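2-aminomuconate 6-semialdehyde dehydrogenase (Burkholderia cenocepacia, PDB 4U3W) probably oxidises 2-aminomuconate 6-semialdehyde to 2-aminomuconate, using a nicotinamide cofactor as other aldehyde dehydrogenases do. Local coordinates at residues A[43-48]-A[335-340]; A[101-106]-A[116-121]; A[177-182]-A[206-211]. All blocks are in the same frame, centred on the assembly; numbering follows the deposited sequence. Where two conformers were deposited one is given.

Contact 1: residues A[43-48]-A[335-340]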
loop_
_atom_site.group_PDB
_atom_site.type_symbol
_atom_site.label_atom_id
_atom_site.label_comp_id
_atom_site.label_asym_id
_atom_site.label_seq_id
_atom_site.Cartn_x
_atom_site.Cartn_y
_atom_site.Cartn_z
ATOM N N SER A 43 -10.621 -16.378 44.607
ATOM C CA SER A 43 -10.672 -14.911 44.507
ATOM C C SER A 43 -9.380 -14.222 44.977
ATOM O O SER A 43 -8.867 -14.513 46.032
ATOM C CB SER A 43 -11.835 -14.368 45.354
ATOM O OG SER A 43 -11.699 -12.960 45.468
ATOM N N PRO A 44 -8.893 -13.236 44.243
ATOM C CA PRO A 44 -7.726 -12.519 44.745
ATOM C C PRO A 44 -8.134 -11.408 45.741
ATOM O O PRO A 44 -7.302 -10.748 46.311
ATOM C CB PRO A 44 -7.132 -11.930 43.478
ATOM C CG PRO A 44 -8.348 -11.644 42.635
ATOM C CD PRO A 44 -9.285 -12.796 42.897
ATOM N N VAL A 45 -9.431 -11.200 45.905
ATOM C CA VAL A 45 -9.908 -10.188 46.867
ATOM C C VAL A 45 -9.992 -10.780 48.293
ATOM O O VAL A 45 -9.553 -10.141 49.257
ATOM C CB VAL A 45 -11.278 -9.641 46.490
ATOM C CG1 VAL A 45 -11.779 -8.666 47.575
ATOM C CG2 VAL A 45 -11.197 -8.914 45.132
ATOM N N ASP A 46 -10.564 -11.978 48.449
ATOM C CA ASP A 46 -10.680 -12.559 49.810
ATOM C C ASP A 46 -10.291 -14.046 49.879
ATOM O O ASP A 46 -10.483 -14.708 50.914
ATOM C CB ASP A 46 -12.099 -12.387 50.369
ATOM C CG ASP A 46 -13.158 -13.092 49.511
ATOM O OD1 ASP A 46 -12.789 -13.979 48.674
ATOM O OD2 ASP A 46 -14.361 -12.759 49.703
ATOM N N GLY A 47 -9.762 -14.590 48.793
ATOM C CA GLY A 47 -9.320 -15.993 48.807
ATOM C C GLY A 47 -10.396 -17.066 48.761
ATOM O O GLY A 47 -10.095 -18.283 48.763
ATOM N N ARG A 48 -11.654 -16.674 48.713
ATOM C CA ARG A 48 -12.753 -17.666 48.695
ATOM C C ARG A 48 -12.716 -18.443 47.375
ATOM O O ARG A 48 -12.266 -17.907 46.353
ATOM C CB ARG A 48 -14.126 -16.967 48.847
ATOM C CG ARG A 48 -14.603 -16.223 47.528
ATOM C CD ARG A 48 -15.619 -15.064 47.713
ATOM N NE ARG A 48 -16.038 -14.491 46.423
ATOM C CZ ARG A 48 -15.753 -13.265 45.969
ATOM N NH1 ARG A 48 -15.063 -12.407 46.710
ATOM N NH2 ARG A 48 -16.181 -12.869 44.765
ATOM N N VAL A 335 -7.044 1.462 47.803
ATOM C CA VAL A 335 -6.797 0.044 47.498
ATOM C C VAL A 335 -7.865 -0.816 48.180
ATOM O O VAL A 335 -8.029 -0.750 49.387
ATOM C CB VAL A 335 -5.359 -0.376 47.979
ATOM C CG1 VAL A 335 -5.096 -1.916 47.783
ATOM C CG2 VAL A 335 -4.288 0.476 47.286
ATOM N N GLY A 336 -8.609 -1.617 47.433
ATOM C CA GLY A 336 -9.643 -2.418 48.059
ATOM C C GLY A 336 -10.485 -3.220 47.085
ATOM O O GLY A 336 -10.079 -3.454 45.953
ATOM N N ALA A 337 -11.653 -3.655 47.550
ATOM C CA ALA A 337 -12.544 -4.569 46.839
ATOM C C ALA A 337 -13.368 -3.832 45.774
ATOM O O ALA A 337 -13.767 -2.704 45.986
ATOM C CB ALA A 337 -13.469 -5.271 47.833
ATOM N N PRO A 338 -13.652 -4.496 44.652
ATOM C CA PRO A 338 -14.284 -3.827 43.497
ATOM C C PRO A 338 -15.748 -3.436 43.738
ATOM O O PRO A 338 -16.225 -2.525 43.066
ATOM C CB PRO A 338 -14.188 -4.871 42.376
ATOM C CG PRO A 338 -14.023 -6.223 43.069
ATOM C CD PRO A 338 -13.318 -5.916 44.397
ATOM N N GLU A 339 -16.443 -4.059 44.684
ATOM C CA GLU A 339 -17.812 -3.623 44.964
ATOM C C GLU A 339 -17.915 -2.220 45.615
ATOM O O GLU A 339 -18.975 -1.600 45.569
ATOM C CB GLU A 339 -18.522 -4.620 45.858
ATOM C CG GLU A 339 -17.847 -4.825 47.200
ATOM C CD GLU A 339 -16.926 -6.041 47.207
ATOM O OE1 GLU A 339 -16.385 -6.410 46.119
ATOM O OE2 GLU A 339 -16.761 -6.634 48.307
ATOM N N ASP A 340 -16.837 -1.732 46.225
ATOM C CA ASP A 340 -16.809 -0.348 46.734
ATOM C C ASP A 340 -16.587 0.644 45.602
ATOM O O ASP A 340 -15.550 0.617 44.962
ATOM C CB ASP A 340 -15.705 -0.185 47.773
ATOM C CG ASP A 340 -15.771 1.149 48.493
ATOM O OD1 ASP A 340 -16.258 2.158 47.924
ATOM O OD2 ASP A 340 -15.311 1.197 49.645
#
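Val45 pushes its two methyl groups against Ala337 and the ring of Pro338. The CG1 methyl of Val45 meets CB of Ala337 at 3.8 Å. Its CG2 methyl lies 3.7 Å from CD of Pro338, where the two side chains meet tip to tip. CG1 of Val45 stands anti to the backbone N (chi1 176°). This splits the methyls, one to each neighbour.

Each side is shaped by its own polar bonds. In 43-48, OG of Ser43 accepts from N of Val45 at 2.9 Å, an ST turn that fixes the backbone under the valine. It also receives a weak bond from N of Asp46. Next comes an Asx turn, with N of Arg48 2.9 Å from OD1 of Asp46. The same aspartate forms a salt bridge through OD2 to NH1 of Arg48, at 3.1 Å. The carboxylate oxygen lies near the guanidinium plane, and CB of Ser43 sits over one face of that group. N of Ser43 also bonds to O of Arg48 at 2.8 Å, closing the loop between antiparallel strands 38-42 and 49-54. On the other side, Ala337 to Asp340 form a type I turn. O of Ala337 takes a further bond from OG1 of Thr343.

The contact joins this hairpin loop, next in sequence to Leu42, to the loop after helix 319-331. Leu42 and Glu200 bind a magnesium ion about 10 Å from the side chain of Val45. Pro44 and Gly336 bond by their backbones to Ala388 and Met345. No polar bond fixes one segment against the other, and their match depends on apolar fit.

Contact 2: residues A[101-106]-A[116-121]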
loop_
_atom_site.group_PDB
_atom_site.type_symbol
_atom_site.label_atom_id
_atom_site.label_comp_id
_atom_site.label_asym_id
_atom_site.label_seq_id
_atom_site.Cartn_x
_atom_site.Cartn_y
_atom_site.Cartn_z
ATOM N N GLU A 101 -22.728 -9.672 32.652
ATOM C CA GLU A 101 -22.157 -10.949 33.058
ATOM C C GLU A 101 -20.662 -11.011 32.796
ATOM O O GLU A 101 -19.934 -11.605 33.561
ATOM C CB GLU A 101 -22.806 -12.119 32.295
ATOM C CG GLU A 101 -24.173 -12.528 32.761
ATOM C CD GLU A 101 -24.672 -13.722 31.977
ATOM O OE1 GLU A 101 -24.203 -14.846 32.248
ATOM O OE2 GLU A 101 -25.489 -13.533 31.057
ATOM N N PHE A 102 -20.226 -10.516 31.635
ATOM C CA PHE A 102 -18.808 -10.564 31.296
ATOM C C PHE A 102 -18.034 -9.729 32.279
ATOM O O PHE A 102 -16.986 -10.143 32.779
ATOM C CB PHE A 102 -18.567 -10.071 29.859
ATOM C CG PHE A 102 -18.663 -11.175 28.832
ATOM C CD1 PHE A 102 -19.891 -11.547 28.276
ATOM C CD2 PHE A 102 -17.522 -11.879 28.458
ATOM C CE1 PHE A 102 -19.958 -12.608 27.376
ATOM C CE2 PHE A 102 -17.588 -12.965 27.544
ATOM C CZ PHE A 102 -18.785 -13.312 27.004
ATOM N N VAL A 103 -18.581 -8.550 32.578
ATOM C CA VAL A 103 -17.987 -7.670 33.570
ATOM C C VAL A 103 -17.840 -8.371 34.902
ATOM O O VAL A 103 -16.773 -8.343 35.512
ATOM C CB VAL A 103 -18.831 -6.365 33.721
ATOM C CG1 VAL A 103 -18.324 -5.515 34.903
ATOM C CG2 VAL A 103 -18.741 -5.567 32.400
ATOM N N ALA A 104 -18.893 -9.016 35.376
ATOM C CA ALA A 104 -18.848 -9.633 36.712
ATOM C C ALA A 104 -17.842 -10.816 36.791
ATOM O O ALA A 104 -17.188 -11.011 37.805
ATOM C CB ALA A 104 -20.253 -10.108 37.111
ATOM N N ALA A 105 -17.740 -11.587 35.707
ATOM C CA ALA A 105 -16.787 -12.697 35.619
ATOM C C ALA A 105 -15.352 -12.145 35.667
ATOM O O ALA A 105 -14.514 -12.635 36.405
ATOM C CB ALA A 105 -17.016 -13.494 34.315
ATOM N N GLU A 106 -15.093 -11.088 34.899
ATOM C CA GLU A 106 -13.770 -10.512 34.839
ATOM C C GLU A 106 -13.381 -9.937 36.200
ATOM O O GLU A 106 -12.272 -10.187 36.692
ATOM C CB GLU A 106 -13.708 -9.414 33.762
ATOM C CG GLU A 106 -12.298 -9.035 33.332
ATOM C CD GLU A 106 -11.688 -10.069 32.361
ATOM O OE1 GLU A 106 -12.045 -11.254 32.428
ATOM O OE2 GLU A 106 -10.851 -9.695 31.525
ATOM N N GLN A 116 -13.505 0.139 35.653
ATOM C CA GLN A 116 -12.406 -0.054 34.717
ATOM C C GLN A 116 -12.635 -1.331 33.882
ATOM O O GLN A 116 -12.260 -1.404 32.706
ATOM C CB GLN A 116 -11.070 -0.101 35.491
ATOM C CG GLN A 116 -10.756 1.231 36.230
ATOM C CD GLN A 116 -9.770 1.071 37.419
ATOM O OE1 GLN A 116 -9.097 0.032 37.554
ATOM N NE2 GLN A 116 -9.688 2.101 38.281
ATOM N N ALA A 117 -13.245 -2.332 34.503
ATOM C CA ALA A 117 -13.533 -3.604 33.817
ATOM C C ALA A 117 -14.526 -3.342 32.694
ATOM O O ALA A 117 -14.463 -3.960 31.618
ATOM C CB ALA A 117 -14.092 -4.642 34.812
ATOM N N ARG A 118 -15.440 -2.413 32.962
ATOM C CA ARG A 118 -16.472 -2.054 31.996
ATOM C C ARG A 118 -15.854 -1.356 30.792
ATOM O O ARG A 118 -16.091 -1.753 29.641
ATOM C CB ARG A 118 -17.541 -1.154 32.643
ATOM C CG ARG A 118 -18.497 -1.871 33.614
ATOM C CD ARG A 118 -19.654 -0.908 34.064
ATOM N NE ARG A 118 -20.516 -0.510 32.950
ATOM C CZ ARG A 118 -21.551 -1.222 32.493
ATOM N NH1 ARG A 118 -21.869 -2.381 33.055
ATOM N NH2 ARG A 118 -22.265 -0.782 31.463
ATOM N N THR A 119 -15.035 -0.331 31.035
ATOM C CA THR A 119 -14.548 0.460 29.905
ATOM C C THR A 119 -13.254 0.009 29.235
ATOM O O THR A 119 -13.124 0.160 28.028
ATOM C CB THR A 119 -14.362 1.908 30.329
ATOM O OG1 THR A 119 -13.477 1.922 31.450
ATOM C CG2 THR A 119 -15.676 2.462 30.765
ATOM N N LEU A 120 -12.326 -0.588 29.979
ATOM C CA LEU A 120 -11.072 -1.032 29.386
ATOM C C LEU A 120 -11.160 -2.511 29.012
ATOM O O LEU A 120 -10.776 -2.886 27.932
ATOM C CB LEU A 120 -9.892 -0.800 30.340
ATOM N N ASP A 121 -11.668 -3.350 29.885
ATOM C CA ASP A 121 -11.639 -4.804 29.581
ATOM C C ASP A 121 -12.723 -5.275 28.591
ATOM O O ASP A 121 -12.421 -5.707 27.456
ATOM C CB ASP A 121 -11.751 -5.600 30.878
ATOM C CG ASP A 121 -10.506 -5.427 31.804
ATOM O OD1 ASP A 121 -9.500 -6.158 31.651
ATOM O OD2 ASP A 121 -10.537 -4.583 32.710
HETATM O O HOH W 1 -9.420 -7.882 29.909
#
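Val103 on helix 99-110 points at Ala117 and Arg118 on helix 114-138, and this is the close-packed apolar part of the contact. CG1 and CG2 of Val103 straddle CG of Arg118, each 3.9 Å from it. CG1 of Val103 also approaches CB of Ala117, more loosely, at 4.3 Å. The axes of the two short segments approach to 9.4 Å. Their directions differ by 106°, so the helices meet at a steep angle. Ile122 adds to the buried side of Val103.

The solvent side belongs to the outer part of Arg118. Its CG packs on the valine, but the chain bends at chi3 (64°) and carries the guanidinium away to Asp100, with which NH1 forms a salt bridge. Two conformers were deposited for this arginine, so the position of its end is less certain than that of the valine.

A polar pair lies at the other, buried end. OE2 of Glu106 and OD1 of Asp121 are only 3.8 Å apart, with their carboxylate planes turned 75° to each other. One water donates to OE2 of Glu106 at 2.8 Å. It also lies against OD1 of Asp121, but that distance is suspiciously short for a hydrogen bond. Glu106 is held further by the backbone N of Leu176 at OE2 and by OG of Ser204 at OE1. Asp121 has a salt bridge from OD2 to NE of Arg112.

Two consecutive helices thus form a corner with an apolar seam and a hydrated acidic end. Arg112 and the N-H of Leu176 probably ease the repulsion between the carboxylates, although their closeness could still raise the affinity of one of them for a proton.

Contact 3: residues A[177-182]-A[206-211]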
loop_
_atom_site.group_PDB
_atom_site.type_symbol
_atom_site.label_atom_id
_atom_site.label_comp_id
_atom_site.label_asym_id
_atom_site.label_seq_id
_atom_site.Cartn_x
_atom_site.Cartn_y
_atom_site.Cartn_z
ATOM N N LEU A 177 -9.485 -9.140 27.275
ATOM C CA LEU A 177 -8.934 -8.249 26.248
ATOM C C LEU A 177 -7.864 -8.952 25.406
ATOM O O LEU A 177 -7.892 -8.921 24.144
ATOM C CB LEU A 177 -8.350 -6.964 26.896
ATOM C CG LEU A 177 -7.836 -5.776 26.065
ATOM C CD1 LEU A 177 -7.682 -4.502 26.922
ATOM C CD2 LEU A 177 -6.524 -6.031 25.378
ATOM N N LEU A 178 -6.901 -9.560 26.089
ATOM C CA LEU A 178 -5.784 -10.176 25.395
ATOM C C LEU A 178 -6.160 -11.527 24.744
ATOM O O LEU A 178 -5.543 -11.921 23.752
ATOM C CB LEU A 178 -4.607 -10.337 26.370
ATOM C CG LEU A 178 -4.132 -8.926 26.790
ATOM C CD1 LEU A 178 -3.014 -9.015 27.811
ATOM C CD2 LEU A 178 -3.687 -8.132 25.555
ATOM N N PHE A 179 -7.162 -12.209 25.272
ATOM C CA PHE A 179 -7.695 -13.455 24.663
ATOM C C PHE A 179 -8.333 -13.077 23.295
ATOM O O PHE A 179 -7.985 -13.630 22.272
ATOM C CB PHE A 179 -8.692 -14.102 25.644
ATOM C CG PHE A 179 -9.127 -15.503 25.315
ATOM C CD1 PHE A 179 -8.309 -16.594 25.561
ATOM C CD2 PHE A 179 -10.394 -15.736 24.856
ATOM C CE1 PHE A 179 -8.772 -17.933 25.312
ATOM C CE2 PHE A 179 -10.862 -17.048 24.576
ATOM C CZ PHE A 179 -10.058 -18.136 24.806
ATOM N N THR A 180 -9.192 -12.068 23.275
ATOM C CA THR A 180 -9.864 -11.707 22.030
ATOM C C THR A 180 -8.941 -11.021 21.015
ATOM O O THR A 180 -9.190 -11.096 19.804
ATOM C CB THR A 180 -11.050 -10.769 22.278
ATOM O OG1 THR A 180 -10.576 -9.575 22.917
ATOM C CG2 THR A 180 -12.096 -11.475 23.161
ATOM N N TRP A 181 -7.909 -10.340 21.515
ATOM C CA TRP A 181 -6.893 -9.747 20.682
ATOM C C TRP A 181 -6.279 -10.819 19.741
ATOM O O TRP A 181 -5.898 -10.503 18.606
ATOM C CB TRP A 181 -5.830 -9.124 21.587
ATOM C CG TRP A 181 -4.603 -8.633 20.917
ATOM C CD1 TRP A 181 -3.311 -9.055 21.155
ATOM C CD2 TRP A 181 -4.507 -7.598 19.914
ATOM N NE1 TRP A 181 -2.432 -8.348 20.358
ATOM C CE2 TRP A 181 -3.136 -7.465 19.577
ATOM C CE3 TRP A 181 -5.447 -6.799 19.256
ATOM C CZ2 TRP A 181 -2.675 -6.536 18.624
ATOM C CZ3 TRP A 181 -4.993 -5.877 18.292
ATOM C CH2 TRP A 181 -3.616 -5.760 17.985
ATOM N N LYS A 182 -6.227 -12.080 20.204
ATOM C CA LYS A 182 -5.735 -13.197 19.370
ATOM C C LYS A 182 -6.862 -13.990 18.700
ATOM O O LYS A 182 -6.767 -14.352 17.496
ATOM C CB LYS A 182 -4.890 -14.193 20.219
ATOM C CG LYS A 182 -3.781 -13.545 21.026
ATOM C CD LYS A 182 -2.903 -12.678 20.124
ATOM C CE LYS A 182 -1.683 -12.099 20.880
ATOM N NZ LYS A 182 -0.978 -13.276 21.568
ATOM N N THR A 206 -14.600 -18.692 29.393
ATOM C CA THR A 206 -15.664 -19.678 29.370
ATOM C C THR A 206 -16.983 -19.029 28.889
ATOM O O THR A 206 -17.724 -19.644 28.098
ATOM C CB THR A 206 -15.874 -20.358 30.760
ATOM O OG1 THR A 206 -14.615 -20.874 31.237
ATOM C CG2 THR A 206 -16.873 -21.577 30.629
ATOM N N LEU A 207 -17.258 -17.792 29.323
ATOM C CA LEU A 207 -18.453 -17.091 28.835
ATOM C C LEU A 207 -18.333 -16.862 27.360
ATOM O O LEU A 207 -19.340 -16.933 26.598
ATOM C CB LEU A 207 -18.623 -15.736 29.579
ATOM C CG LEU A 207 -19.028 -15.877 31.047
ATOM C CD1 LEU A 207 -19.254 -14.492 31.648
ATOM C CD2 LEU A 207 -20.303 -16.682 31.095
ATOM N N LEU A 208 -17.106 -16.580 26.913
ATOM C CA LEU A 208 -16.911 -16.397 25.448
ATOM C C LEU A 208 -17.270 -17.703 24.675
ATOM O O LEU A 208 -17.932 -17.675 23.608
ATOM C CB LEU A 208 -15.483 -15.945 25.130
ATOM C CG LEU A 208 -15.179 -15.693 23.632
ATOM C CD1 LEU A 208 -16.082 -14.561 23.108
ATOM C CD2 LEU A 208 -13.707 -15.293 23.383
ATOM N N ALA A 209 -16.855 -18.845 25.210
ATOM C CA ALA A 209 -17.267 -20.119 24.621
ATOM C C ALA A 209 -18.796 -20.258 24.557
ATOM O O ALA A 209 -19.301 -20.749 23.567
ATOM C CB ALA A 209 -16.651 -21.337 25.454
ATOM N N GLU A 210 -19.514 -19.857 25.621
ATOM C CA GLU A 210 -20.986 -19.904 25.600
ATOM C C GLU A 210 -21.559 -19.042 24.484
ATOM O O GLU A 210 -22.553 -19.414 23.812
ATOM C CB GLU A 210 -21.564 -19.423 26.950
ATOM C CG GLU A 210 -21.177 -20.340 28.091
ATOM C CD GLU A 210 -21.774 -19.937 29.428
ATOM O OE1 GLU A 210 -22.727 -19.126 29.449
ATOM O OE2 GLU A 210 -21.306 -20.462 30.471
ATOM N N VAL A 211 -20.942 -17.889 24.268
ATOM C CA VAL A 211 -21.389 -17.011 23.169
ATOM C C VAL A 211 -21.139 -17.689 21.811
ATOM O O VAL A 211 -22.044 -17.690 20.941
ATOM C CB VAL A 211 -20.710 -15.597 23.237
ATOM C CG1 VAL A 211 -21.014 -14.813 21.928
ATOM C CG2 VAL A 211 -21.265 -14.839 24.441
#
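OG1 of Thr180 is gripped by two groups: it accepts from ND2 of Asn128 and donates to the backbone O of Leu176. Its position between the backbone N and the carbonyl carbon (chi1 60°) puts the hydroxyl over the preceding turn of its own helix. The same rotation turns the methyl toward helix 203-214. CG2 of Thr180 lies 4.1 Å from CD2 of Leu208, a loose apolar contact.

The closer partner of Leu208 is Phe179. CD2 of Leu208 comes to the edge of the phenyl ring, in its plane, 3.5 Å from CE2 of Phe179. The neighbouring ring atom CD2 of Phe179 is 3.7 Å from the same methyl. The ring faces take no part in this approach. With CG anti to the backbone N in both (chi1 -179° in Leu208), the side chains of Phe179 and Leu208 reach across to each other. The nearest CA atoms, of Thr180 and Leu208, are 9.1 Å apart. One methyl thus carries the whole contact, meeting both the ring edge and the threonine methyl.

Phe179 also touches Phe222 and Leu224 on strand 222-224, so the ring fills space between helices and sheet. Elsewhere on helix 203-214, Leu207 and Val211 pack on Phe102 of helix 99-110.

Strand 192-196 lies between the two helices in sequence and runs parallel to both 153-169 and 222-224. Successive beta-alpha-beta crossovers of this kind are typical of the Rossmann-like cofactor-binding domain of aldehyde dehydrogenases.

All three contacts are largely buried, but they lie at different distances from the centre of the chain. Contact 1 is farthest from it, about 23 Å, and joins two loops. Contacts 2 and 3 lie nearer, at about 16 and 13 Å, and join helices. These two touch: CZ of Phe102 packs 3.5 Å from CB of Leu207, tying helix 99-110 to helix 203-214. Contact 1 touches neither, although both are nested in the chain span it closes. Contacts 1 and 3 are apolar across the segments. Contact 2 alone adds an acidic pair with a water beside it. Four of its five touching residues are buried and one, Arg118, is exposed.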